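Local coordinates for histone acetyltransferase (PDB 6IF4), which probably acetylates protein lysines from acetyl-CoA as a MYST-family enzyme, here represented by its presumed Tudor (chromo-barrel-like) domain, at residues Glu25-Val39 against Met48-Arg60. Sequence-based numbering, arbitrary orientation.
Sequences EVAHDAHTGQLLYYV and MDRWLPGSALRER
Y38 and W51 are cross-strand neighbours on one face of an antiparallel hairpin of the small SH3-like barrel, assigned by sequence to the Tudor-knot family. Strands 35-39 and 50-53 run at 143°, and two pairs of backbone bonds fix the register: Y37 with L52, where Y37 N reaches L52 O at 2.9 Å, and V39 with R50. Y38 and W51 form the non-hydrogen-bonded pair between them.

Followed outward, Y38 first sets CB over the W51 six-membered ring, 3.6 Å from its centroid and almost on the ring normal, a clear CH-pi contact. With CG anti to the backbone N (chi1 -165°) and near W51 CE2, the ring continues across the indole: Y38 CD1 comes 3.4 Å from W51 NE1, and the planes meet obliquely at 47°. Y38 CE1 meets W51 NE1 and R50 CA, Y38 CE2 meets D49 CB, Y38 CZ passes D49 CB at 3.5 Å, and Y38 OH ends at a water shared with D49 OD2, while D49 OD1 is hydrogen-bonded to H40 ND1.

The indole reaches over strand 35-39, bringing W51 CZ3 3.8 Å from A27 CB on the next strand. On the other face, where Y37 meets F4 edge-to-face, L57 joins the barrel interior by placing CD1 3.6 Å from Y37 CD2.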
loop_
_atom_site.group_PDB
_atom_site.type_symbol
_atom_site.label_atom_id
_atom_site.label_comp_id
_atom_site.label_asym_id
_atom_site.label_seq_id
_atom_site.Cartn_x
_atom_site.Cartn_y
_atom_site.Cartn_z
ATOM N N GLU B 25 4.108 1.409 -6.346
ATOM C CA GLU B 25 4.626 2.742 -6.594
ATOM C C GLU B 25 4.625 3.511 -5.286
ATOM O O GLU B 25 3.832 3.230 -4.384
ATOM C CB GLU B 25 3.783 3.509 -7.628
ATOM C CG GLU B 25 3.794 2.945 -9.035
ATOM C CD GLU B 25 5.133 3.111 -9.722
ATOM O OE1 GLU B 25 5.927 3.968 -9.281
ATOM O OE2 GLU B 25 5.389 2.385 -10.704
ATOM N N VAL B 26 5.531 4.474 -5.192
ATOM C CA VAL B 26 5.586 5.411 -4.080
ATOM C C VAL B 26 5.525 6.813 -4.664
ATOM O O VAL B 26 6.141 7.089 -5.700
ATOM C CB VAL B 26 6.861 5.213 -3.234
ATOM C CG1 VAL B 26 6.974 6.285 -2.161
ATOM C CG2 VAL B 26 6.869 3.827 -2.606
ATOM N N ALA B 27 4.781 7.698 -4.006
ATOM C CA ALA B 27 4.670 9.069 -4.472
ATOM C C ALA B 27 4.477 9.985 -3.274
ATOM O O ALA B 27 3.792 9.631 -2.311
ATOM C CB ALA B 27 3.505 9.242 -5.453
ATOM N N HIS B 28 5.128 11.136 -3.336
ATOM C CA HIS B 28 5.010 12.150 -2.268
ATOM C C HIS B 28 3.828 13.069 -2.595
ATOM O O HIS B 28 3.807 13.582 -3.671
ATOM C CB HIS B 28 6.311 12.960 -2.133
ATOM C CG HIS B 28 7.578 12.179 -2.179
ATOM N ND1 HIS B 28 8.436 12.121 -1.104
ATOM C CD2 HIS B 28 8.157 11.444 -3.156
ATOM C CE1 HIS B 28 9.464 11.357 -1.402
ATOM N NE2 HIS B 28 9.323 10.942 -2.642
ATOM N N ASP B 29 2.819 13.118 -1.743
ATOM C CA ASP B 29 1.694 14.042 -1.836
ATOM C C ASP B 29 2.224 15.430 -1.499
ATOM O O ASP B 29 2.601 15.693 -0.352
ATOM C CB ASP B 29 0.574 13.605 -0.900
ATOM C CG ASP B 29 -0.687 14.422 -1.055
ATOM O OD1 ASP B 29 -0.976 14.933 -2.159
ATOM O OD2 ASP B 29 -1.405 14.536 -0.042
ATOM N N ALA B 30 2.332 16.284 -2.521
ATOM C CA ALA B 30 2.994 17.578 -2.369
ATOM C C ALA B 30 2.420 18.391 -1.214
ATOM O O ALA B 30 3.168 18.909 -0.378
ATOM C CB ALA B 30 2.908 18.368 -3.678
ATOM N N HIS B 31 1.090 18.507 -1.143
ATOM C CA HIS B 31 0.479 19.439 -0.196
ATOM C C HIS B 31 0.800 19.130 1.269
ATOM O O HIS B 31 0.930 20.055 2.073
ATOM C CB HIS B 31 -1.036 19.488 -0.429
ATOM N N THR B 32 0.924 17.864 1.654
ATOM C CA THR B 32 1.185 17.560 3.059
ATOM C C THR B 32 2.498 16.802 3.254
ATOM O O THR B 32 2.770 16.318 4.357
ATOM C CB THR B 32 -0.004 16.822 3.705
ATOM O OG1 THR B 32 0.377 16.366 5.009
ATOM C CG2 THR B 32 -0.447 15.665 2.893
ATOM N N GLY B 33 3.291 16.635 2.193
ATOM C CA GLY B 33 4.549 15.902 2.230
ATOM C C GLY B 33 4.452 14.405 2.478
ATOM O O GLY B 33 5.423 13.671 2.275
ATOM N N GLN B 34 3.287 13.921 2.889
ATOM C CA GLN B 34 3.090 12.497 3.215
ATOM C C GLN B 34 3.381 11.578 2.017
ATOM O O GLN B 34 3.102 11.939 0.925
ATOM C CB GLN B 34 1.648 12.351 3.685
ATOM C CG GLN B 34 1.021 11.004 3.450
ATOM C CD GLN B 34 -0.157 10.751 4.355
ATOM O OE1 GLN B 34 -1.268 11.161 4.085
ATOM N NE2 GLN B 34 0.074 10.001 5.408
ATOM N N LEU B 35 3.997 10.436 2.284
ATOM C CA LEU B 35 4.219 9.401 1.257
ATOM C C LEU B 35 2.918 8.611 1.098
ATOM O O LEU B 35 2.329 8.295 2.090
ATOM C CB LEU B 35 5.341 8.482 1.709
ATOM C CG LEU B 35 6.739 9.045 1.526
ATOM C CD1 LEU B 35 7.795 8.099 2.032
ATOM C CD2 LEU B 35 6.997 9.367 0.093
ATOM N N LEU B 36 2.517 8.375 -0.141
ATOM C CA LEU B 36 1.367 7.516 -0.483
ATOM C C LEU B 36 1.895 6.358 -1.335
ATOM O O LEU B 36 2.787 6.546 -2.117
ATOM C CB LEU B 36 0.279 8.292 -1.208
ATOM C CG LEU B 36 -0.308 9.449 -0.421
ATOM C CD1 LEU B 36 -1.338 10.192 -1.229
ATOM C CD2 LEU B 36 -0.866 8.970 0.877
ATOM N N TYR B 37 1.284 5.214 -1.148
ATOM C CA TYR B 37 1.729 3.975 -1.765
ATOM C C TYR B 37 0.612 3.409 -2.624
ATOM O O TYR B 37 -0.529 3.294 -2.169
ATOM C CB TYR B 37 2.149 2.965 -0.693
ATOM C CG TYR B 37 3.107 3.539 0.332
ATOM C CD1 TYR B 37 4.477 3.538 0.107
ATOM C CD2 TYR B 37 2.638 4.098 1.516
ATOM C CE1 TYR B 37 5.352 4.067 1.032
ATOM C CE2 TYR B 37 3.508 4.630 2.448
ATOM C CZ TYR B 37 4.865 4.610 2.202
ATOM O OH TYR B 37 5.737 5.138 3.122
ATOM N N TYR B 38 0.944 3.061 -3.863
ATOM C CA TYR B 38 0.009 2.387 -4.752
ATOM C C TYR B 38 0.184 0.895 -4.521
ATOM O O TYR B 38 1.193 0.311 -4.929
ATOM C CB TYR B 38 0.269 2.754 -6.210
ATOM C CG TYR B 38 -0.864 2.381 -7.134
ATOM C CD1 TYR B 38 -2.119 2.955 -6.988
ATOM C CD2 TYR B 38 -0.682 1.451 -8.149
ATOM C CE1 TYR B 38 -3.162 2.618 -7.830
ATOM C CE2 TYR B 38 -1.718 1.106 -8.995
ATOM C CZ TYR B 38 -2.956 1.693 -8.831
ATOM O OH TYR B 38 -3.991 1.352 -9.670
ATOM N N VAL B 39 -0.786 0.282 -3.858
ATOM C CA VAL B 39 -0.669 -1.104 -3.431
ATOM C C VAL B 39 -1.460 -1.982 -4.383
ATOM O O VAL B 39 -2.504 -1.578 -4.913
ATOM C CB VAL B 39 -1.137 -1.285 -1.972
ATOM C CG1 VAL B 39 -0.605 -0.154 -1.099
ATOM C CG2 VAL B 39 -2.652 -1.371 -1.880
ATOM N N MET B 48 -8.589 -3.656 -8.087
ATOM C CA MET B 48 -8.642 -3.336 -6.669
ATOM C C MET B 48 -7.451 -2.510 -6.193
ATOM O O MET B 48 -7.440 -2.107 -5.025
ATOM C CB MET B 48 -8.747 -4.617 -5.839
ATOM C CG MET B 48 -9.951 -5.465 -6.206
ATOM S SD MET B 48 -11.502 -4.617 -5.848
ATOM C CE MET B 48 -11.369 -4.380 -4.082
ATOM N N ASP B 49 -6.480 -2.295 -7.058
ATOM C CA ASP B 49 -5.296 -1.486 -6.727
ATOM C C ASP B 49 -5.720 -0.088 -6.268
ATOM O O ASP B 49 -6.628 0.489 -6.846
ATOM C CB ASP B 49 -4.346 -1.360 -7.892
ATOM C CG ASP B 49 -3.780 -2.673 -8.378
ATOM O OD1 ASP B 49 -4.045 -3.673 -7.796
ATOM O OD2 ASP B 49 -3.065 -2.627 -9.287
ATOM N N ARG B 50 -5.000 0.436 -5.296
ATOM C CA ARG B 50 -5.348 1.783 -4.822
ATOM C C ARG B 50 -4.200 2.467 -4.098
ATOM O O ARG B 50 -3.283 1.843 -3.709
ATOM C CB ARG B 50 -6.514 1.738 -3.839
ATOM C CG ARG B 50 -6.394 0.729 -2.731
ATOM C CD ARG B 50 -7.762 0.574 -2.089
ATOM N NE ARG B 50 -8.499 -0.336 -2.929
ATOM C CZ ARG B 50 -9.798 -0.426 -3.053
ATOM N NH1 ARG B 50 -10.601 0.378 -2.398
ATOM N NH2 ARG B 50 -10.303 -1.332 -3.850
ATOM N N TRP B 51 -4.341 3.769 -4.013
ATOM C CA TRP B 51 -3.394 4.580 -3.261
ATOM C C TRP B 51 -3.781 4.574 -1.786
ATOM O O TRP B 51 -4.944 4.806 -1.444
ATOM C CB TRP B 51 -3.368 6.009 -3.798
ATOM C CG TRP B 51 -2.732 6.133 -5.144
ATOM C CD1 TRP B 51 -3.369 6.170 -6.348
ATOM C CD2 TRP B 51 -1.332 6.237 -5.425
ATOM N NE1 TRP B 51 -2.453 6.291 -7.362
ATOM C CE2 TRP B 51 -1.193 6.333 -6.823
ATOM C CE3 TRP B 51 -0.180 6.257 -4.630
ATOM C CZ2 TRP B 51 0.048 6.449 -7.445
ATOM C CZ3 TRP B 51 1.052 6.370 -5.249
ATOM C CH2 TRP B 51 1.156 6.463 -6.643
ATOM N N LEU B 52 -2.815 4.309 -0.915
ATOM C CA LEU B 52 -3.080 4.266 0.517
ATOM C C LEU B 52 -1.983 4.968 1.275
ATOM O O LEU B 52 -0.817 4.979 0.842
ATOM C CB LEU B 52 -3.202 2.819 1.025
ATOM C CG LEU B 52 -4.344 1.985 0.448
ATOM C CD1 LEU B 52 -4.211 0.529 0.873
ATOM C CD2 LEU B 52 -5.685 2.558 0.877
ATOM N N PRO B 53 -2.294 5.583 2.417
ATOM C CA PRO B 53 -1.263 6.114 3.299
ATOM C C PRO B 53 -0.609 4.990 4.098
ATOM O O PRO B 53 -1.081 3.852 4.127
ATOM C CB PRO B 53 -2.033 7.069 4.209
ATOM C CG PRO B 53 -3.386 6.447 4.301
ATOM C CD PRO B 53 -3.651 5.825 2.951
ATOM N N GLY B 54 0.501 5.335 4.753
ATOM C CA GLY B 54 1.212 4.347 5.547
ATOM C C GLY B 54 0.384 3.783 6.687
ATOM O O GLY B 54 0.612 2.651 7.122
ATOM N N SER B 55 -0.594 4.555 7.178
ATOM C CA SER B 55 -1.431 4.110 8.291
ATOM C C SER B 55 -2.286 2.903 7.935
ATOM O O SER B 55 -2.832 2.259 8.837
ATOM C CB SER B 55 -2.326 5.256 8.770
ATOM O OG SER B 55 -2.974 5.891 7.685
ATOM N N ALA B 56 -2.432 2.592 6.650
ATOM C CA ALA B 56 -3.203 1.439 6.211
ATOM C C ALA B 56 -2.339 0.212 5.953
ATOM O O ALA B 56 -2.873 -0.828 5.553
ATOM C CB ALA B 56 -3.995 1.783 4.945
ATOM N N LEU B 57 -1.032 0.297 6.190
ATOM C CA LEU B 57 -0.100 -0.752 5.807
ATOM C C LEU B 57 0.608 -1.335 7.023
ATOM O O LEU B 57 0.777 -0.679 8.053
ATOM C CB LEU B 57 0.955 -0.227 4.820
ATOM C CG LEU B 57 0.458 0.423 3.529
ATOM C CD1 LEU B 57 1.637 0.853 2.670
ATOM C CD2 LEU B 57 -0.444 -0.525 2.763
ATOM N N ARG B 58 1.044 -2.582 6.865
ATOM C CA ARG B 58 1.863 -3.285 7.837
ATOM C C ARG B 58 2.937 -4.048 7.083
ATOM O O ARG B 58 2.710 -4.512 5.965
ATOM C CB ARG B 58 1.051 -4.286 8.677
ATOM C CG ARG B 58 0.047 -3.683 9.628
ATOM C CD ARG B 58 -0.362 -4.702 10.685
ATOM N NE ARG B 58 -0.973 -5.903 10.120
ATOM C CZ ARG B 58 -0.391 -7.099 10.083
ATOM N NH1 ARG B 58 0.833 -7.264 10.564
ATOM N NH2 ARG B 58 -1.034 -8.133 9.559
ATOM N N GLU B 59 4.108 -4.178 7.700
ATOM C CA GLU B 59 5.127 -5.062 7.154
ATOM C C GLU B 59 4.584 -6.482 7.083
ATOM O O GLU B 59 3.744 -6.889 7.888
ATOM C CB GLU B 59 6.388 -5.038 8.020
ATOM C CG GLU B 59 7.271 -3.819 7.852
ATOM C CD GLU B 59 8.511 -3.890 8.724
ATOM O OE1 GLU B 59 9.155 -2.839 8.931
ATOM O OE2 GLU B 59 8.841 -4.996 9.206
ATOM N N ARG B 60 5.072 -7.233 6.104
ATOM C CA ARG B 60 4.684 -8.646 5.924
ATOM C C ARG B 60 5.953 -9.490 5.738
ATOM O O ARG B 60 6.621 -9.325 4.747
ATOM C CB ARG B 60 3.684 -8.809 4.779
ATOM C CG ARG B 60 3.358 -10.249 4.408
ATOM C CD ARG B 60 2.243 -10.483 3.406
ATOM N NE ARG B 60 2.360 -9.881 2.106
ATOM C CZ ARG B 60 2.731 -10.505 1.000
ATOM N NH1 ARG B 60 3.036 -11.778 1.044
ATOM N NH2 ARG B 60 2.808 -9.858 -0.144
HETATM O O HOH W 1 1.853 7.601 4.582
HETATM O O HOH W 2 -3.544 -0.706 -11.224
#